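PDB 3OO8: ABC transporter binding protein AcbH from Actinoplanes, which serves as the extracellular solute-binding protein of an ABC transporter and binds beta-D-galactopyranose with an exclusive preference. Local coordinates for residues Arg243-Gln246 / Asp247-Ala251; Gln95-Ala99 / Gln100-Thr104; Ala330-Lys333 / Thr334-Trp337; Asn202-Asp205 / Tyr206-Leu210; Ala160-Glu163 / Ala164-Leu168. The protein carries 2 engineered substitutions. All blocks are in the same frame, centred on the assembly; numbering follows the deposited sequence.

Interaction 1. Residues Arg243-Gln246 / Asp247-Ala251. With SO4 (sulfate ion), chain C.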
loop_
_atom_site.group_PDB
_atom_site.type_symbol
_atom_site.label_atom_id
_atom_site.label_comp_id
_atom_site.label_asym_id
_atom_site.label_seq_id
_atom_site.Cartn_x
_atom_site.Cartn_y
_atom_site.Cartn_z
ATOM N N ARG A 243 4.968 17.396 -13.267
ATOM C CA ARG A 243 6.026 17.184 -12.271
ATOM C C ARG A 243 6.214 15.721 -11.887
ATOM O O ARG A 243 5.224 15.003 -11.668
ATOM C CB ARG A 243 5.722 18.014 -11.003
ATOM C CG ARG A 243 6.825 17.973 -9.911
ATOM C CD ARG A 243 6.635 18.976 -8.763
ATOM N NE ARG A 243 6.577 20.335 -9.306
ATOM C CZ ARG A 243 5.461 21.040 -9.474
ATOM N NH1 ARG A 243 4.280 20.561 -9.081
ATOM N NH2 ARG A 243 5.523 22.259 -10.030
ATOM N N THR A 244 7.468 15.287 -11.782
ATOM C CA THR A 244 7.754 13.926 -11.297
ATOM C C THR A 244 7.658 13.923 -9.772
ATOM O O THR A 244 7.860 14.946 -9.105
ATOM C CB THR A 244 9.168 13.410 -11.642
ATOM O OG1 THR A 244 10.154 14.269 -11.039
ATOM C CG2 THR A 244 9.374 13.318 -13.166
ATOM N N TRP A 245 7.349 12.760 -9.202
ATOM C CA TRP A 245 7.224 12.721 -7.761
ATOM C C TRP A 245 8.558 13.050 -7.081
ATOM O O TRP A 245 8.575 13.702 -6.041
ATOM C CB TRP A 245 6.541 11.416 -7.257
ATOM C CG TRP A 245 7.425 10.192 -7.243
ATOM C CD1 TRP A 245 7.454 9.187 -8.174
ATOM C CD2 TRP A 245 8.470 9.894 -6.308
ATOM N NE1 TRP A 245 8.432 8.263 -7.852
ATOM C CE2 TRP A 245 9.055 8.675 -6.703
ATOM C CE3 TRP A 245 8.959 10.533 -5.164
ATOM C CZ2 TRP A 245 10.117 8.093 -6.004
ATOM C CZ3 TRP A 245 10.013 9.954 -4.469
ATOM C CH2 TRP A 245 10.579 8.744 -4.896
ATOM N N GLN A 246 9.677 12.629 -7.672
ATOM C CA GLN A 246 10.974 12.957 -7.084
ATOM C C GLN A 246 11.190 14.481 -7.002
ATOM O O GLN A 246 11.766 14.976 -6.037
ATOM C CB GLN A 246 12.107 12.276 -7.869
ATOM C CG GLN A 246 12.047 10.741 -7.877
ATOM C CD GLN A 246 11.247 10.144 -9.022
ATOM O OE1 GLN A 246 10.362 10.790 -9.585
ATOM N NE2 GLN A 246 11.507 8.861 -9.316
ATOM N N ASP A 247 10.731 15.234 -8.003
ATOM C CA ASP A 247 10.895 16.690 -7.955
ATOM C C ASP A 247 10.049 17.324 -6.845
ATOM O O ASP A 247 10.448 18.313 -6.232
ATOM C CB ASP A 247 10.604 17.341 -9.313
ATOM C CG ASP A 247 11.784 17.198 -10.295
ATOM O OD1 ASP A 247 12.876 16.790 -9.867
ATOM O OD2 ASP A 247 11.619 17.490 -11.494
ATOM N N ALA A 248 8.872 16.749 -6.585
ATOM C CA ALA A 248 8.059 17.212 -5.468
ATOM C C ALA A 248 8.762 16.858 -4.152
ATOM O O ALA A 248 8.825 17.675 -3.231
ATOM C CB ALA A 248 6.653 16.590 -5.519
ATOM N N ALA A 249 9.314 15.651 -4.073
ATOM C CA ALA A 249 10.031 15.230 -2.878
ATOM C C ALA A 249 11.266 16.113 -2.623
ATOM O O ALA A 249 11.557 16.455 -1.471
ATOM C CB ALA A 249 10.403 13.748 -2.985
ATOM N N LYS A 250 11.929 16.539 -3.699
ATOM C CA LYS A 250 13.098 17.430 -3.561
ATOM C C LYS A 250 12.641 18.798 -3.070
ATOM O O LYS A 250 13.342 19.441 -2.287
ATOM C CB LYS A 250 13.903 17.536 -4.861
ATOM C CG LYS A 250 14.946 16.424 -5.068
ATOM C CD LYS A 250 15.975 16.297 -3.904
ATOM C CE LYS A 250 16.982 15.143 -4.125
ATOM N NZ LYS A 250 17.598 14.562 -2.852
ATOM N N ALA A 251 11.459 19.244 -3.497
ATOM C CA ALA A 251 10.921 20.516 -3.002
ATOM C C ALA A 251 10.717 20.490 -1.485
ATOM O O ALA A 251 11.033 21.465 -0.788
ATOM C CB ALA A 251 9.630 20.917 -3.728
HETATM S S SO4 C . 9.303 22.369 -10.705
HETATM O O1 SO4 C . 10.284 22.279 -11.779
HETATM O O2 SO4 C . 7.987 22.637 -11.273
HETATM O O3 SO4 C . 9.302 21.090 -10.001
HETATM O O4 SO4 C . 9.621 23.457 -9.785
HETATM O O HOH W 1 9.291 17.386 -12.885
#
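Thr-244 meets Asp-247 at the start of helix 245-253, where the first turn has amide hydrogens with no earlier turn to receive them. Thr-244 OG1 takes the N-H of Asp-247 at 3.2 Å, the capping bond of this N-cap; chi1 of 61° sets the hydroxyl between its own N and carbonyl carbon, facing into the turn. Thr-244 O accepts from Ala-248 N at 3.3 Å. The return link, from Thr-244 N to the Asp-247 carboxylate, is made by a water that accepts from the amide and whose oxygen is 2.7 Å from Asp-247 OD2. One residue earlier, Arg-243 lays CD 3.8 Å from Ala-248 N and turns its guanidinium edge to a sulfate, probably from the crystallisation liquor. Arg-243 NE donates to sulfate O3 at 2.9 Å and NH2 to O2 at 2.8 Å, while Phe-182 O takes NH1 and Lys-238 O shares NH2. With side chain, carbonyl and water all engaged, the helix start is tied down, and the cationic guanidinium beside it offers a ready site for an anion.

Interaction 2. Residues Gln95-Ala99 / Gln100-Thr104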
loop_
_atom_site.group_PDB
_atom_site.type_symbol
_atom_site.label_atom_id
_atom_site.label_comp_id
_atom_site.label_asym_id
_atom_site.label_seq_id
_atom_site.Cartn_x
_atom_site.Cartn_y
_atom_site.Cartn_z
ATOM N N GLN A 95 -8.008 -11.982 -4.136
ATOM C CA GLN A 95 -9.382 -12.445 -3.945
ATOM C C GLN A 95 -9.982 -13.060 -5.211
ATOM O O GLN A 95 -10.776 -13.998 -5.116
ATOM C CB GLN A 95 -10.268 -11.340 -3.357
ATOM C CG GLN A 95 -9.796 -10.921 -1.950
ATOM C CD GLN A 95 -10.792 -10.113 -1.193
ATOM O OE1 GLN A 95 -11.429 -9.224 -1.752
ATOM N NE2 GLN A 95 -10.965 -10.431 0.093
ATOM N N PHE A 96 -9.589 -12.543 -6.369
ATOM C CA PHE A 96 -10.063 -13.060 -7.657
ATOM C C PHE A 96 -9.562 -14.495 -7.840
ATOM O O PHE A 96 -10.350 -15.393 -8.151
ATOM C CB PHE A 96 -9.558 -12.187 -8.810
ATOM C CG PHE A 96 -10.048 -12.619 -10.167
ATOM C CD1 PHE A 96 -11.290 -12.201 -10.627
ATOM C CD2 PHE A 96 -9.277 -13.435 -10.969
ATOM C CE1 PHE A 96 -11.760 -12.599 -11.867
ATOM C CE2 PHE A 96 -9.731 -13.828 -12.231
ATOM C CZ PHE A 96 -10.979 -13.412 -12.670
ATOM N N PHE A 97 -8.269 -14.719 -7.619
ATOM C CA PHE A 97 -7.731 -16.054 -7.790
ATOM C C PHE A 97 -8.313 -17.028 -6.799
ATOM O O PHE A 97 -8.610 -18.159 -7.192
ATOM C CB PHE A 97 -6.207 -16.072 -7.787
ATOM C CG PHE A 97 -5.588 -15.131 -8.780
ATOM C CD1 PHE A 97 -6.067 -15.065 -10.076
ATOM C CD2 PHE A 97 -4.504 -14.336 -8.427
ATOM C CE1 PHE A 97 -5.496 -14.202 -11.002
ATOM C CE2 PHE A 97 -3.924 -13.474 -9.356
ATOM C CZ PHE A 97 -4.425 -13.411 -10.637
ATOM N N ALA A 98 -8.489 -16.603 -5.544
ATOM C CA ALA A 98 -9.099 -17.450 -4.505
ATOM C C ALA A 98 -10.542 -17.789 -4.885
ATOM O O ALA A 98 -10.983 -18.919 -4.704
ATOM C CB ALA A 98 -9.066 -16.774 -3.110
ATOM N N ALA A 99 -11.257 -16.805 -5.420
ATOM C CA ALA A 99 -12.659 -17.003 -5.835
ATOM C C ALA A 99 -12.754 -18.006 -6.982
ATOM O O ALA A 99 -13.744 -18.737 -7.108
ATOM C CB ALA A 99 -13.255 -15.678 -6.261
ATOM N N GLN A 100 -11.728 -18.024 -7.819
ATOM C CA GLN A 100 -11.660 -18.858 -9.006
ATOM C C GLN A 100 -11.250 -20.301 -8.751
ATOM O O GLN A 100 -11.237 -21.104 -9.683
ATOM C CB GLN A 100 -10.645 -18.236 -9.936
ATOM C CG GLN A 100 -10.563 -18.806 -11.306
ATOM C CD GLN A 100 -9.874 -17.829 -12.240
ATOM O OE1 GLN A 100 -9.359 -16.801 -11.796
ATOM N NE2 GLN A 100 -9.870 -18.136 -13.530
ATOM N N GLY A 101 -10.840 -20.602 -7.518
ATOM C CA GLY A 101 -10.402 -21.936 -7.137
ATOM C C GLY A 101 -8.946 -22.210 -7.455
ATOM O O GLY A 101 -8.547 -23.365 -7.530
ATOM N N LEU A 102 -8.148 -21.159 -7.661
ATOM C CA LEU A 102 -6.742 -21.350 -8.014
ATOM C C LEU A 102 -5.791 -21.439 -6.823
ATOM O O LEU A 102 -4.612 -21.741 -7.010
ATOM C CB LEU A 102 -6.244 -20.220 -8.932
ATOM C CG LEU A 102 -6.946 -20.098 -10.292
ATOM C CD1 LEU A 102 -6.354 -18.945 -11.125
ATOM C CD2 LEU A 102 -6.830 -21.418 -11.011
ATOM N N LEU A 103 -6.297 -21.159 -5.634
ATOM C CA LEU A 103 -5.467 -21.107 -4.424
ATOM C C LEU A 103 -5.928 -22.058 -3.348
ATOM O O LEU A 103 -7.122 -22.213 -3.133
ATOM C CB LEU A 103 -5.443 -19.689 -3.862
ATOM C CG LEU A 103 -5.018 -18.574 -4.820
ATOM C CD1 LEU A 103 -5.016 -17.276 -4.044
ATOM C CD2 LEU A 103 -3.643 -18.822 -5.437
ATOM N N THR A 104 -4.978 -22.689 -2.657
ATOM C CA THR A 104 -5.309 -23.570 -1.549
ATOM C C THR A 104 -5.544 -22.732 -0.304
ATOM O O THR A 104 -4.719 -21.879 0.022
ATOM C CB THR A 104 -4.145 -24.562 -1.323
ATOM O OG1 THR A 104 -4.106 -25.455 -2.437
ATOM C CG2 THR A 104 -4.360 -25.388 -0.067
HETATM O O HOH W 2 -9.032 -20.920 -4.616
#
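Phe-97 and Leu-103 form the close-packed side of this helix end, Phe-97 CB lying 4.1 Å from Leu-103 CG. Leu-103 also reaches Ala-98, its CD1 lying 4.2 Å from Ala-98 CB, while Leu-102 CD1 comes within 4.0 Å of Phe-97 CD1. Leu-78 of helix 67-79 touches both Phe-97 and Leu-102, and Tyr-133 touches Ala-98 and Leu-103, so this apolar side faces the body of the protein. The chain can fold back in this way because helix 92-99 finishes in a Schellman motif. Gly-101 takes a positive phi of 84°, Leu-102 N donates to Phe-97 O at 3.1 Å, and Gly-101 N donates to Ala-98 O from well above the carbonyl plane. A water bridges the turn, donating to Ala-98 O and accepting from Leu-103 N. The solvent side is made by the exposed Phe-96 and Gln-100. With CG anti to N (chi1 -171°) and an extended chain, Gln-100 brings OE1 to 3.0 Å from Phe-96 CE2, its amide plane nearly perpendicular to that ring. The same OE1 lies at the edge of the Phe-97 ring, 4.1 Å from CD1; this contact buries it, yet it has no hydrogen-bonding partner in the model.

Interaction 3. Residues Ala330-Lys333 / Thr334-Trp337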
loop_
_atom_site.group_PDB
_atom_site.type_symbol
_atom_site.label_atom_id
_atom_site.label_comp_id
_atom_site.label_asym_id
_atom_site.label_seq_id
_atom_site.Cartn_x
_atom_site.Cartn_y
_atom_site.Cartn_z
ATOM N N ALA A 330 14.434 -11.030 9.675
ATOM C CA ALA A 330 15.517 -11.544 8.817
ATOM C C ALA A 330 15.425 -10.968 7.402
ATOM O O ALA A 330 16.375 -10.372 6.894
ATOM C CB ALA A 330 15.495 -13.039 8.787
ATOM N N PHE A 331 14.256 -11.080 6.779
ATOM C CA PHE A 331 14.087 -10.562 5.414
ATOM C C PHE A 331 14.342 -9.061 5.327
ATOM O O PHE A 331 14.861 -8.520 4.330
ATOM C CB PHE A 331 12.669 -10.864 4.904
ATOM C CG PHE A 331 12.438 -10.387 3.517
ATOM C CD1 PHE A 331 12.883 -11.145 2.447
ATOM C CD2 PHE A 331 11.815 -9.156 3.259
ATOM C CE1 PHE A 331 12.689 -10.704 1.143
ATOM C CE2 PHE A 331 11.629 -8.735 1.969
ATOM C CZ PHE A 331 12.063 -9.499 0.907
ATOM N N LEU A 332 13.921 -8.343 6.375
ATOM C CA LEU A 332 13.983 -6.887 6.346
ATOM C C LEU A 332 15.316 -6.243 6.763
ATOM O O LEU A 332 15.450 -5.027 6.711
ATOM C CB LEU A 332 12.827 -6.288 7.174
ATOM C CG LEU A 332 11.431 -6.623 6.603
ATOM C CD1 LEU A 332 10.406 -6.182 7.652
ATOM C CD2 LEU A 332 11.209 -5.863 5.298
ATOM N N LYS A 333 16.310 -7.054 7.113
ATOM C CA LYS A 333 17.603 -6.486 7.562
ATOM C C LYS A 333 18.144 -5.399 6.640
ATOM O O LYS A 333 18.627 -4.355 7.111
ATOM C CB LYS A 333 18.651 -7.601 7.707
ATOM C CG LYS A 333 18.421 -8.521 8.881
ATOM C CD LYS A 333 19.646 -9.459 9.057
ATOM C CE LYS A 333 19.873 -10.332 7.809
ATOM N NZ LYS A 333 18.938 -11.501 7.625
ATOM N N THR A 334 18.074 -5.635 5.332
ATOM C CA THR A 334 18.613 -4.693 4.360
ATOM C C THR A 334 17.540 -3.838 3.674
ATOM O O THR A 334 17.850 -3.132 2.727
ATOM C CB THR A 334 19.402 -5.418 3.241
ATOM O OG1 THR A 334 18.548 -6.339 2.530
ATOM C CG2 THR A 334 20.593 -6.174 3.798
ATOM N N ASP A 335 16.306 -3.885 4.166
ATOM C CA ASP A 335 15.196 -3.117 3.600
ATOM C C ASP A 335 14.983 -1.916 4.525
ATOM O O ASP A 335 14.690 -2.093 5.700
ATOM C CB ASP A 335 13.938 -3.996 3.594
ATOM C CG ASP A 335 12.728 -3.332 2.890
ATOM O OD1 ASP A 335 12.499 -2.113 3.053
ATOM O OD2 ASP A 335 11.966 -4.063 2.211
ATOM N N HIS A 336 15.128 -0.705 4.004
ATOM C CA HIS A 336 15.050 0.463 4.855
ATOM C C HIS A 336 13.684 1.099 5.053
ATOM O O HIS A 336 13.571 2.028 5.847
ATOM C CB HIS A 336 16.032 1.528 4.355
ATOM C CG HIS A 336 17.453 1.055 4.313
ATOM N ND1 HIS A 336 18.116 0.606 5.434
ATOM C CD2 HIS A 336 18.333 0.959 3.288
ATOM C CE1 HIS A 336 19.345 0.249 5.099
ATOM N NE2 HIS A 336 19.502 0.457 3.805
ATOM N N TRP A 337 12.648 0.618 4.356
ATOM C CA TRP A 337 11.336 1.286 4.424
ATOM C C TRP A 337 10.181 0.365 4.803
ATOM O O TRP A 337 9.295 0.774 5.533
ATOM C CB TRP A 337 11.012 2.064 3.142
ATOM C CG TRP A 337 12.208 2.870 2.743
ATOM C CD1 TRP A 337 12.992 2.646 1.657
ATOM C CD2 TRP A 337 12.837 3.930 3.490
ATOM N NE1 TRP A 337 14.057 3.528 1.650
ATOM C CE2 TRP A 337 13.982 4.322 2.765
ATOM C CE3 TRP A 337 12.535 4.591 4.679
ATOM C CZ2 TRP A 337 14.818 5.348 3.195
ATOM C CZ3 TRP A 337 13.382 5.617 5.111
ATOM C CH2 TRP A 337 14.497 5.978 4.371
HETATM O O HOH W 3 17.505 -8.141 4.079
#
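Leu-332 runs alongside Asp-335, CD2 resting 3.7 Å from both CB and OD2 of the aspartate. Behind them the backbone closes: Asp-335 N donates to Leu-332 O at 2.9 Å, arriving from above the carbonyl plane. This bond closes a type I beta turn from Leu-332 to Asp-335, by which the chain leaves helix 325-332 and heads for strand 339-340. A water joins the two sides again, donating to Phe-331 O and accepting from Thr-334 N at 2.9 Å. Lys-333 doubles back through bends at its last two torsions, and its NZ donates to Ala-330 O at 2.9 Å. Asp-335 then begins an Asx turn: chi1 of -174° swings its carboxylate away from its own N, and OD1 accepts from Trp-337 N at 3.0 Å. OD1 is gripped a second time by Asp-338 N, while OD2 is hydrogen-bonded to a glycerol, probably from the crystallisation liquor. Further out, Tyr-138 of strand 134-147 touches Leu-332 and meets the Phe-331 ring with near-parallel planes.

Interaction 4. Residues Asn202-Asp205 / Tyr206-Leu210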
loop_
_atom_site.group_PDB
_atom_site.type_symbol
_atom_site.label_atom_id
_atom_site.label_comp_id
_atom_site.label_asym_id
_atom_site.label_seq_id
_atom_site.Cartn_x
_atom_site.Cartn_y
_atom_site.Cartn_z
ATOM N N ASN A 202 -15.858 8.425 3.357
ATOM C CA ASN A 202 -16.795 7.311 3.165
ATOM C C ASN A 202 -16.466 6.011 3.894
ATOM O O ASN A 202 -17.352 5.168 4.108
ATOM C CB ASN A 202 -17.000 7.046 1.669
ATOM C CG ASN A 202 -17.534 8.269 0.934
ATOM O OD1 ASN A 202 -16.935 8.736 -0.054
ATOM N ND2 ASN A 202 -18.610 8.839 1.452
ATOM N N GLY A 203 -15.195 5.823 4.256
ATOM C CA GLY A 203 -14.797 4.672 5.026
ATOM C C GLY A 203 -14.287 3.524 4.170
ATOM O O GLY A 203 -14.367 3.555 2.939
ATOM N N TYR A 204 -13.756 2.503 4.848
ATOM C CA TYR A 204 -13.060 1.390 4.184
ATOM C C TYR A 204 -14.018 0.497 3.400
ATOM O O TYR A 204 -13.757 0.131 2.247
ATOM C CB TYR A 204 -12.339 0.532 5.230
ATOM C CG TYR A 204 -11.603 -0.657 4.652
ATOM C CD1 TYR A 204 -10.315 -0.536 4.160
ATOM C CD2 TYR A 204 -12.180 -1.916 4.664
ATOM C CE1 TYR A 204 -9.639 -1.633 3.636
ATOM C CE2 TYR A 204 -11.502 -3.014 4.138
ATOM C CZ TYR A 204 -10.239 -2.864 3.645
ATOM O OH TYR A 204 -9.589 -3.964 3.129
ATOM N N ASP A 205 -15.118 0.108 4.045
ATOM C CA ASP A 205 -16.057 -0.778 3.375
ATOM C C ASP A 205 -16.576 -0.199 2.063
ATOM O O ASP A 205 -16.614 -0.878 1.023
ATOM C CB ASP A 205 -17.223 -1.110 4.300
ATOM C CG ASP A 205 -16.821 -2.039 5.437
ATOM O OD1 ASP A 205 -15.775 -2.727 5.329
ATOM O OD2 ASP A 205 -17.565 -2.073 6.442
ATOM N N TYR A 206 -16.928 1.084 2.091
ATOM C CA TYR A 206 -17.318 1.785 0.861
ATOM C C TYR A 206 -16.193 1.873 -0.176
ATOM O O TYR A 206 -16.428 1.675 -1.365
ATOM C CB TYR A 206 -17.750 3.227 1.208
ATOM C CG TYR A 206 -18.204 4.052 0.022
ATOM C CD1 TYR A 206 -19.546 4.118 -0.334
ATOM C CD2 TYR A 206 -17.305 4.837 -0.709
ATOM C CE1 TYR A 206 -19.963 4.890 -1.422
ATOM C CE2 TYR A 206 -17.706 5.572 -1.810
ATOM C CZ TYR A 206 -19.043 5.645 -2.134
ATOM O OH TYR A 206 -19.460 6.402 -3.188
ATOM N N HIS A 207 -14.974 2.227 0.256
ATOM C CA HIS A 207 -13.872 2.264 -0.679
ATOM C C HIS A 207 -13.680 0.926 -1.391
ATOM O O HIS A 207 -13.580 0.917 -2.620
ATOM C CB HIS A 207 -12.582 2.725 0.022
ATOM C CG HIS A 207 -11.386 2.811 -0.880
ATOM N ND1 HIS A 207 -11.258 3.741 -1.897
ATOM C CD2 HIS A 207 -10.229 2.099 -0.872
ATOM C CE1 HIS A 207 -10.086 3.578 -2.489
ATOM N NE2 HIS A 207 -9.446 2.587 -1.888
ATOM N N ILE A 208 -13.712 -0.189 -0.649
ATOM C CA ILE A 208 -13.539 -1.497 -1.277
ATOM C C ILE A 208 -14.717 -1.829 -2.219
ATOM O O ILE A 208 -14.498 -2.363 -3.309
ATOM C CB ILE A 208 -13.267 -2.644 -0.236
ATOM C CG1 ILE A 208 -12.043 -2.317 0.619
ATOM C CG2 ILE A 208 -13.005 -3.953 -0.954
ATOM C CD1 ILE A 208 -10.766 -2.006 -0.220
ATOM N N LYS A 209 -15.942 -1.475 -1.825
ATOM C CA LYS A 209 -17.111 -1.677 -2.697
ATOM C C LYS A 209 -16.929 -0.925 -3.996
ATOM O O LYS A 209 -17.193 -1.470 -5.082
ATOM C CB LYS A 209 -18.397 -1.235 -2.011
ATOM C CG LYS A 209 -18.958 -2.218 -0.979
ATOM C CD LYS A 209 -20.201 -1.599 -0.356
ATOM C CE LYS A 209 -20.903 -2.572 0.560
ATOM N NZ LYS A 209 -22.060 -1.874 1.191
ATOM N N LEU A 210 -16.435 0.315 -3.894
ATOM C CA LEU A 210 -16.197 1.111 -5.085
ATOM C C LEU A 210 -15.127 0.448 -5.959
ATOM O O LEU A 210 -15.273 0.346 -7.178
ATOM C CB LEU A 210 -15.773 2.547 -4.725
ATOM C CG LEU A 210 -15.557 3.505 -5.907
ATOM C CD1 LEU A 210 -16.845 3.755 -6.697
ATOM C CD2 LEU A 210 -14.940 4.835 -5.468
HETATM O O HOH W 4 -17.490 2.461 4.624
#
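Asn-202 meets the ring of Tyr-206, laying CB 3.3 Å from CD2 and its CG over one face. Its carbonyl is linked to the same residue by a water, which donates to Asn-202 O and accepts from Tyr-206 N at 2.9 Å. At the far end of that ring, Tyr-206 OH is hydrogen-bonded to Asp-219. Gly-203 follows at the N-cap position with a phi of 95°; a side chain here would be pressed against the preceding carbonyl oxygen. Gly-203 O receives His-207 N at 3.1 Å. Tyr-204 has CG anti to the backbone N (chi1 179°), which carries the ring along the helix to Ile-208. There Ile-208 CG1 makes a CH-pi contact 3.8 Å from the Tyr-204 ring centroid, 20° off the normal, and the ring also meets Tyr-295. Replacement of Tyr-204 by a serine is likely to strip Ile-208 CG1 of its aromatic cover and open a gap beside Ser-366 and Ser-368. The backbone O of Asp-205 accepts from Lys-209 N at 3.0 Å. Asn-202 and Gly-203 thus link helix 191-201 to helix 204-212, through a positive-phi glycine that ends the first and occupies the N-cap position of the second, without a side chain to cap it.

Interaction 5. Residues Ala160-Glu163 / Ala164-Leu168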
loop_
_atom_site.group_PDB
_atom_site.type_symbol
_atom_site.label_atom_id
_atom_site.label_comp_id
_atom_site.label_asym_id
_atom_site.label_seq_id
_atom_site.Cartn_x
_atom_site.Cartn_y
_atom_site.Cartn_z
ATOM N N ALA A 160 -4.509 17.069 13.763
ATOM C CA ALA A 160 -5.304 15.847 13.899
ATOM C C ALA A 160 -6.557 15.864 13.039
ATOM O O ALA A 160 -7.107 14.787 12.717
ATOM C CB ALA A 160 -5.686 15.615 15.344
ATOM N N SER A 161 -7.061 17.058 12.744
ATOM C CA SER A 161 -8.313 17.230 12.021
ATOM C C SER A 161 -8.137 17.967 10.709
ATOM O O SER A 161 -7.163 18.702 10.527
ATOM C CB SER A 161 -9.270 18.073 12.870
ATOM O OG SER A 161 -8.700 19.371 13.037
ATOM N N TRP A 162 -9.112 17.817 9.816
ATOM C CA TRP A 162 -9.116 18.545 8.565
ATOM C C TRP A 162 -9.106 20.043 8.841
ATOM O O TRP A 162 -8.404 20.781 8.164
ATOM C CB TRP A 162 -10.364 18.195 7.774
ATOM C CG TRP A 162 -10.523 18.890 6.466
ATOM C CD1 TRP A 162 -11.316 19.973 6.191
ATOM C CD2 TRP A 162 -9.891 18.540 5.228
ATOM N NE1 TRP A 162 -11.221 20.304 4.870
ATOM C CE2 TRP A 162 -10.352 19.452 4.251
ATOM C CE3 TRP A 162 -8.979 17.548 4.853
ATOM C CZ2 TRP A 162 -9.947 19.399 2.916
ATOM C CZ3 TRP A 162 -8.570 17.481 3.513
ATOM C CH2 TRP A 162 -9.050 18.418 2.558
ATOM N N GLU A 163 -9.844 20.497 9.857
ATOM C CA GLU A 163 -9.874 21.951 10.089
ATOM C C GLU A 163 -8.491 22.451 10.462
ATOM O O GLU A 163 -8.080 23.515 9.982
ATOM C CB GLU A 163 -10.936 22.367 11.135
ATOM C CG GLU A 163 -10.646 21.944 12.584
ATOM C CD GLU A 163 -9.703 22.901 13.349
ATOM O OE1 GLU A 163 -9.297 22.574 14.496
ATOM O OE2 GLU A 163 -9.365 23.983 12.809
ATOM N N ALA A 164 -7.754 21.696 11.274
ATOM C CA ALA A 164 -6.413 22.147 11.697
ATOM C C ALA A 164 -5.464 22.062 10.504
ATOM O O ALA A 164 -4.587 22.919 10.315
ATOM C CB ALA A 164 -5.915 21.319 12.861
ATOM N N PHE A 165 -5.696 21.064 9.656
ATOM C CA PHE A 165 -4.892 20.829 8.451
ATOM C C PHE A 165 -4.997 21.997 7.466
ATOM O O PHE A 165 -3.991 22.488 6.939
ATOM C CB PHE A 165 -5.374 19.516 7.833
ATOM C CG PHE A 165 -4.554 19.025 6.661
ATOM C CD1 PHE A 165 -3.185 18.793 6.791
ATOM C CD2 PHE A 165 -5.164 18.735 5.449
ATOM C CE1 PHE A 165 -2.453 18.305 5.744
ATOM C CE2 PHE A 165 -4.422 18.257 4.367
ATOM C CZ PHE A 165 -3.056 18.030 4.523
ATOM N N ILE A 166 -6.220 22.470 7.252
ATOM C CA ILE A 166 -6.468 23.546 6.318
ATOM C C ILE A 166 -5.909 24.810 6.945
ATOM O O ILE A 166 -5.296 25.630 6.250
ATOM C CB ILE A 166 -7.943 23.657 5.953
ATOM C CG1 ILE A 166 -8.361 22.417 5.156
ATOM C CG2 ILE A 166 -8.243 24.958 5.178
ATOM C CD1 ILE A 166 -7.582 22.183 3.868
ATOM N N ALA A 167 -6.083 24.955 8.252
ATOM C CA ALA A 167 -5.570 26.162 8.928
ATOM C C ALA A 167 -4.037 26.221 8.814
ATOM O O ALA A 167 -3.444 27.306 8.613
ATOM C CB ALA A 167 -6.024 26.186 10.407
ATOM N N LEU A 168 -3.399 25.062 8.941
ATOM C CA LEU A 168 -1.943 24.955 8.794
ATOM C C LEU A 168 -1.490 25.268 7.371
ATOM O O LEU A 168 -0.524 26.021 7.148
ATOM C CB LEU A 168 -1.483 23.563 9.205
ATOM C CG LEU A 168 -0.008 23.207 9.029
ATOM C CD1 LEU A 168 0.897 24.138 9.863
ATOM C CD2 LEU A 168 0.206 21.760 9.373
#
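The indole of Trp-162 has Ile-166 on one face: CG1 stands 3.8 Å from the centroid of the five-membered ring, 21° off its normal, a CH-pi contact, and Ile-166 CD1 lies 3.8 Å from Trp-162 CZ2. Phe-165 meets the six-membered ring obliquely, with planes at 49° and Trp-162 CE3 4.0 Å from Phe-165 CD2. With CG anti to the backbone N (chi1 179°), the indole reaches the residue four positions on. NE1 at the rim donates to Glu-231 of helix 220-232. These side chains belong to the start of helix 162-174, which Ser-161 opens as N-cap: its OG accepts from Ala-164 N at 3.1 Å, and its carbonyl O takes Phe-165 N at 2.9 Å. An alanine in place of Trp-162 would take away the indole, which is likely to leave Ile-166 without its aromatic partner and Glu-231 without the NE1 donor. Phe-165 is buried, touching Met-259 of strand 257-261 and meeting the ring of Phe-284.

All five contacts are local and sit at helix ends: interactions 1, 4 and 5 at starts, interactions 2 and 3 at finishes. None touches another, the nearest pair being interactions 2 and 4, about 6 Å apart at their nearest atoms. Interactions 1 and 2 lie on opposite sides of the chain's centre, their centres 39 Å apart, yet each adjoins the galactose site: Trp-245 is about 4 Å by side chain from Gln-266, and Phe-97 about 4 Å from Arg-93. No galactose is bound in this model. Interactions 3 and 4 stand further back, Phe-331 about 10 Å from His-67 and Ile-208 about 9 Å from Arg-373, side chain to side chain. Interaction 5 lies away from the site.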